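Local coordinates for protein bacterioferritin (Mycobacterium smegmatis str. MC2 155, PDB 3BKN) that probably stores iron, oxidising Fe(2+) with dioxygen and depositing the ferric oxide mineral inside a hollow shell of 24 heme-binding subunits, at residues Val106-Lys111 against Arg118-Ile123; Leu15-Thr20 against Tyr95-Arg100. All coordinates share one frame; numbering follows the deposited sequence.

Overall arrangement
Bacterioferritin folds as a four-helix bundle, and the two contacts follow one another along the chain. The first helix, 5-34, carries Leu15-Thr20. The chain then runs through helix 38-64 and a long connection before helix 83-110 brings Tyr95-Arg100 alongside, so contact 2 closes a span of 74 residues and ties the first helix to the third. Contact 1 opens only after that: Val106-Lys111, at and just past the end of helix 83-110, meets Arg118-Ile123; six residues intervene, the last four already in helix 114-144. The centres of contact 1 and contact 2 lie about 14 Å apart. Ile123 packs on the zinc ligand Glu18. Both contacts touch a second subunit, and contact 1 a third as well.

Contact 1: Val106-Lys111 against Arg118-Ile123; sequences VLCREK and RLLEQI
Glu121 OE2, as modelled, is gripped by two nitrogens of Arg109 in a salt bridge of two hydrogen bonds, from NE at about 2.9 Å and from NH2 at about 2.8 Å; the place of OE2 is less sure, so these lengths are approximate. The carboxylate meets the guanidinium at its edge, the two planes only 19° apart, although the side chains cross at about a right angle. Arg109 suits the place because it is long: extended from CG to NE (chi2 174°), it spans the gap between antiparallel helices whose axes come to 10.1 Å of each other here. The stronger partners lie in other subunits: Glu121 forms a salt bridge with Arg109 of a second subunit, and Arg109 one with Glu121 of a third, a cyclic exchange consistent with a threefold junction of the shell.

Arg118 stays beside the ion pair, its CG 3.9 Å from Arg109 NH2. Deeper in, the contact turns apolar: Cys108 SG meets Leu120 CD1 at 3.9 Å, a small residue against a branched one. The pair belongs to the hairpin of helices 83-110 and 114-144, and Leu10 of helix 5-34 packs on both Cys108 and Leu120.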
loop_
_atom_site.group_PDB
_atom_site.type_symbol
_atom_site.label_atom_id
_atom_site.label_comp_id
_atom_site.label_asym_id
_atom_site.label_seq_id
_atom_site.Cartn_x
_atom_site.Cartn_y
_atom_site.Cartn_z
ATOM N N VAL A 106 12.681 48.063 29.682
ATOM C CA VAL A 106 12.014 48.980 30.609
ATOM C C VAL A 106 11.649 50.275 29.901
ATOM O O VAL A 106 10.568 50.802 30.118
ATOM C CB VAL A 106 12.796 49.259 31.918
ATOM C CG1 VAL A 106 12.036 50.276 32.790
ATOM C CG2 VAL A 106 12.999 47.976 32.684
ATOM N N LEU A 107 12.524 50.771 29.038
ATOM C CA LEU A 107 12.220 52.005 28.298
ATOM C C LEU A 107 11.031 51.877 27.349
ATOM O O LEU A 107 10.155 52.757 27.327
ATOM C CB LEU A 107 13.442 52.523 27.564
ATOM C CG LEU A 107 13.307 53.833 26.799
ATOM C CD1 LEU A 107 14.437 54.754 27.186
ATOM C CD2 LEU A 107 13.318 53.542 25.283
ATOM N N CYS A 108 10.994 50.804 26.555
ATOM C CA CYS A 108 9.832 50.538 25.713
ATOM C C CYS A 108 8.509 50.515 26.466
ATOM O O CYS A 108 7.526 51.040 25.999
ATOM C CB CYS A 108 9.994 49.206 25.018
ATOM S SG CYS A 108 11.225 49.213 23.748
ATOM N N ARG A 109 8.482 49.889 27.628
ATOM C CA ARG A 109 7.250 49.751 28.372
ATOM C C ARG A 109 6.832 51.061 28.992
ATOM O O ARG A 109 5.632 51.293 29.102
ATOM C CB ARG A 109 7.341 48.627 29.405
ATOM C CG ARG A 109 7.172 47.273 28.767
ATOM C CD ARG A 109 7.396 46.139 29.727
ATOM N NE ARG A 109 7.304 44.811 29.102
ATOM C CZ ARG A 109 6.146 44.254 28.727
ATOM N NH1 ARG A 109 5.005 44.927 28.868
ATOM N NH2 ARG A 109 6.126 43.038 28.194
ATOM N N GLU A 110 7.799 51.915 29.368
ATOM C CA GLU A 110 7.519 53.247 29.899
ATOM C C GLU A 110 6.920 54.078 28.764
ATOM O O GLU A 110 5.945 54.774 28.942
ATOM C CB GLU A 110 8.801 53.843 30.539
ATOM C CG GLU A 110 8.773 55.314 31.053
ATOM C CD GLU A 110 10.211 55.934 31.190
ATOM O OE1 GLU A 110 11.121 55.616 30.370
ATOM O OE2 GLU A 110 10.445 56.752 32.124
ATOM N N LYS A 111 7.495 53.937 27.584
ATOM C CA LYS A 111 7.012 54.569 26.375
ATOM C C LYS A 111 5.702 54.004 25.916
ATOM O O LYS A 111 5.128 54.492 24.942
ATOM C CB LYS A 111 8.043 54.392 25.260
ATOM C CG LYS A 111 9.298 55.227 25.471
ATOM C CD LYS A 111 9.007 56.719 25.686
ATOM C CE LYS A 111 9.935 57.150 26.781
ATOM N NZ LYS A 111 10.193 58.582 26.833
ATOM N N ARG A 118 8.165 43.363 23.974
ATOM C CA ARG A 118 8.057 41.918 23.852
ATOM C C ARG A 118 8.988 41.374 22.798
ATOM O O ARG A 118 9.550 40.302 22.971
ATOM C CB ARG A 118 6.638 41.476 23.515
ATOM C CG ARG A 118 5.705 41.470 24.698
ATOM C CD ARG A 118 4.240 41.386 24.228
ATOM N NE ARG A 118 3.854 39.992 23.926
ATOM C CZ ARG A 118 3.441 39.563 22.727
ATOM N NH1 ARG A 118 3.317 40.406 21.679
ATOM N NH2 ARG A 118 3.126 38.284 22.588
ATOM N N LEU A 119 9.127 42.086 21.695
ATOM C CA LEU A 119 10.080 41.693 20.687
ATOM C C LEU A 119 11.498 41.656 21.298
ATOM O O LEU A 119 12.230 40.688 21.156
ATOM C CB LEU A 119 10.017 42.640 19.501
ATOM C CG LEU A 119 11.143 42.424 18.494
ATOM C CD1 LEU A 119 11.105 40.931 18.104
ATOM C CD2 LEU A 119 10.968 43.284 17.277
ATOM N N LEU A 120 11.869 42.684 22.038
ATOM C CA LEU A 120 13.171 42.699 22.632
ATOM C C LEU A 120 13.334 41.703 23.787
ATOM O O LEU A 120 14.418 41.183 24.037
ATOM C CB LEU A 120 13.535 44.121 23.022
ATOM C CG LEU A 120 13.656 45.101 21.838
ATOM C CD1 LEU A 120 13.697 46.476 22.412
ATOM C CD2 LEU A 120 14.896 44.855 21.016
ATOM N N GLU A 121 12.254 41.413 24.487
ATOM C CA GLU A 121 12.283 40.409 25.529
ATOM C C GLU A 121 12.612 39.052 24.935
ATOM O O GLU A 121 13.398 38.302 25.509
ATOM C CB GLU A 121 10.942 40.370 26.223
ATOM C CG GLU A 121 10.745 41.450 27.241
ATOM C CD GLU A 121 9.302 41.541 27.649
ATOM O OE1 GLU A 121 8.562 40.558 27.388
ATOM O OE2 GLU A 121 8.882 42.598 28.196
ATOM N N GLN A 122 12.025 38.733 23.779
ATOM C CA GLN A 122 12.357 37.486 23.044
ATOM C C GLN A 122 13.831 37.447 22.613
ATOM O O GLN A 122 14.511 36.441 22.826
ATOM C CB GLN A 122 11.401 37.236 21.865
ATOM C CG GLN A 122 10.413 36.046 22.141
ATOM C CD GLN A 122 8.939 36.443 21.914
ATOM O OE1 GLN A 122 8.495 36.651 20.776
ATOM N NE2 GLN A 122 8.185 36.552 23.003
ATOM N N ILE A 123 14.330 38.550 22.069
ATOM C CA ILE A 123 15.706 38.589 21.698
ATOM C C ILE A 123 16.611 38.383 22.926
ATOM O O ILE A 123 17.529 37.550 22.901
ATOM C CB ILE A 123 16.012 39.832 20.839
ATOM C CG1 ILE A 123 15.542 39.554 19.407
ATOM C CG2 ILE A 123 17.487 40.168 20.839
ATOM C CD1 ILE A 123 15.254 40.753 18.670
#

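Contact 2: Leu15-Thr20 against Tyr95-Arg100. With ZN (zinc ion), chain M.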
loop_
_atom_site.group_PDB
_atom_site.type_symbol
_atom_site.label_atom_id
_atom_site.label_comp_id
_atom_site.label_asym_id
_atom_site.label_seq_id
_atom_site.Cartn_x
_atom_site.Cartn_y
_atom_site.Cartn_z
ATOM N N LEU A 15 19.726 46.585 16.146
ATOM C CA LEU A 15 19.959 46.136 14.770
ATOM C C LEU A 15 21.445 46.142 14.444
ATOM O O LEU A 15 21.930 45.189 13.822
ATOM C CB LEU A 15 19.217 47.011 13.736
ATOM C CG LEU A 15 19.299 46.534 12.299
ATOM C CD1 LEU A 15 18.787 45.104 12.137
ATOM C CD2 LEU A 15 18.460 47.406 11.528
ATOM N N THR A 16 22.156 47.209 14.842
ATOM C CA THR A 16 23.564 47.278 14.530
ATOM C C THR A 16 24.273 46.136 15.208
ATOM O O THR A 16 25.115 45.480 14.579
ATOM C CB THR A 16 24.181 48.616 14.911
ATOM O OG1 THR A 16 23.639 49.610 14.046
ATOM C CG2 THR A 16 25.726 48.600 14.738
ATOM N N SER A 17 23.916 45.868 16.463
ATOM C CA SER A 17 24.495 44.707 17.194
ATOM C C SER A 17 24.250 43.361 16.492
ATOM O O SER A 17 25.195 42.569 16.363
ATOM C CB SER A 17 24.001 44.595 18.638
ATOM O OG SER A 17 24.918 45.177 19.529
ATOM N N GLU A 18 23.018 43.107 16.031
ATOM C CA GLU A 18 22.783 41.890 15.271
ATOM C C GLU A 18 23.589 41.841 13.962
ATOM O O GLU A 18 24.104 40.770 13.576
ATOM C CB GLU A 18 21.318 41.628 14.930
ATOM C CG GLU A 18 20.369 41.884 15.985
ATOM C CD GLU A 18 20.390 40.878 17.098
ATOM O OE1 GLU A 18 20.947 39.777 16.948
ATOM O OE2 GLU A 18 19.794 41.192 18.140
ATOM N N LEU A 19 23.684 42.948 13.247
ATOM C CA LEU A 19 24.352 42.844 11.983
ATOM C C LEU A 19 25.799 42.549 12.243
ATOM O O LEU A 19 26.439 41.892 11.417
ATOM C CB LEU A 19 24.240 44.087 11.147
ATOM C CG LEU A 19 22.825 44.396 10.781
ATOM C CD1 LEU A 19 22.795 45.817 10.305
ATOM C CD2 LEU A 19 22.326 43.454 9.750
ATOM N N THR A 20 26.314 43.018 13.383
ATOM C CA THR A 20 27.707 42.792 13.738
ATOM C C THR A 20 27.876 41.378 14.187
ATOM O O THR A 20 28.842 40.735 13.791
ATOM C CB THR A 20 28.173 43.678 14.879
ATOM O OG1 THR A 20 27.978 45.060 14.543
ATOM C CG2 THR A 20 29.628 43.441 15.117
ATOM N N TYR A 95 27.188 40.138 25.838
ATOM C CA TYR A 95 27.104 40.967 27.048
ATOM C C TYR A 95 26.731 42.392 26.736
ATOM O O TYR A 95 25.990 43.010 27.506
ATOM C CB TYR A 95 28.368 40.933 27.896
ATOM C CG TYR A 95 28.307 39.811 28.859
ATOM C CD1 TYR A 95 27.241 39.717 29.778
ATOM C CD2 TYR A 95 29.277 38.823 28.876
ATOM C CE1 TYR A 95 27.157 38.648 30.704
ATOM C CE2 TYR A 95 29.204 37.735 29.793
ATOM C CZ TYR A 95 28.143 37.665 30.692
ATOM O OH TYR A 95 28.057 36.626 31.579
ATOM N N GLU A 96 27.225 42.933 25.616
ATOM C CA GLU A 96 26.806 44.284 25.228
ATOM C C GLU A 96 25.323 44.317 24.924
ATOM O O GLU A 96 24.664 45.305 25.247
ATOM C CB GLU A 96 27.601 44.849 24.074
ATOM C CG GLU A 96 29.023 45.109 24.496
ATOM C CD GLU A 96 29.975 45.358 23.334
ATOM O OE1 GLU A 96 29.763 44.790 22.220
ATOM O OE2 GLU A 96 30.946 46.119 23.581
ATOM N N VAL A 97 24.793 43.239 24.352
ATOM C CA VAL A 97 23.378 43.174 24.098
ATOM C C VAL A 97 22.563 43.224 25.405
ATOM O O VAL A 97 21.635 44.023 25.516
ATOM C CB VAL A 97 23.038 42.015 23.167
ATOM C CG1 VAL A 97 21.542 41.783 23.131
ATOM C CG2 VAL A 97 23.583 42.338 21.771
ATOM N N LEU A 98 22.932 42.424 26.399
ATOM C CA LEU A 98 22.352 42.576 27.733
ATOM C C LEU A 98 22.391 44.005 28.280
ATOM O O LEU A 98 21.382 44.502 28.721
ATOM C CB LEU A 98 23.055 41.658 28.722
ATOM C CG LEU A 98 22.352 40.370 29.076
ATOM C CD1 LEU A 98 22.274 39.467 27.852
ATOM C CD2 LEU A 98 23.100 39.705 30.188
ATOM N N GLU A 99 23.549 44.656 28.268
ATOM C CA GLU A 99 23.662 46.011 28.812
ATOM C C GLU A 99 22.631 46.942 28.151
ATOM O O GLU A 99 22.048 47.786 28.809
ATOM C CB GLU A 99 25.077 46.572 28.622
ATOM C CG GLU A 99 26.137 46.079 29.596
ATOM C CD GLU A 99 27.567 46.412 29.127
ATOM O OE1 GLU A 99 27.811 47.561 28.653
ATOM O OE2 GLU A 99 28.440 45.505 29.239
ATOM N N ARG A 100 22.403 46.771 26.853
ATOM C CA ARG A 100 21.500 47.611 26.098
ATOM C C ARG A 100 20.037 47.235 26.302
ATOM O O ARG A 100 19.233 48.108 26.569
ATOM C CB ARG A 100 21.871 47.573 24.625
ATOM C CG ARG A 100 20.987 48.415 23.738
ATOM C CD ARG A 100 21.200 48.050 22.250
ATOM N NE ARG A 100 22.595 48.199 21.800
ATOM C CZ ARG A 100 23.427 47.179 21.612
ATOM N NH1 ARG A 100 23.005 45.936 21.822
ATOM N NH2 ARG A 100 24.681 47.391 21.212
HETATM ZN ZN ZN M . 20.724 38.480 18.396
#
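Arg100 reaches Ser17 by leaving its helix with CG opposite the backbone N (chi1 180°) and then bending at chi3 (-58°), which carries the guanidinium across to the serine hydroxyl. There NH2 gives Ser17 OG a weak hydrogen bond, 2.8 Å long but strongly bent, and NH1 is 3.1 Å from the same oxygen. Serine fits because its short side chain lets the helices come near, the CA atoms of Ser17 and Val97 lying 7.2 Å apart, while still offering an oxygen to the arginine. Val97, nearly one turn before Arg100, fills in beside them: its CG2 is 3.9 Å from Ser17 OG and lies at the edge of the guanidinium, in its plane.

Next along the first helix, Glu18 reaches the metal centre with its carboxylate. A kink at chi2 (-73°) directs OE1 to a zinc ion, 2.0 Å away, in a site completed by Glu51, His54 and Glu127. This is one half of the dinuclear site, which holds zinc here and probably corresponds to the ferroxidase centre of bacterioferritins. The other oxygen of Glu18, OE2, is hydrogen-bonded by Gln14, whose own OE1 weakly accepts from Arg100 NH1. Gln14 is thus a second-shell link between this polar contact and a zinc ligand, and probably helps to orient the carboxylate.

The contact joins antiparallel helices 5-34 and 83-110 in the middle of the bundle. Phe75, from the long connection, packs on Ser17 and Arg100, while helices 38-64 and 114-144 supply Ile58 and Ile123 against Glu18.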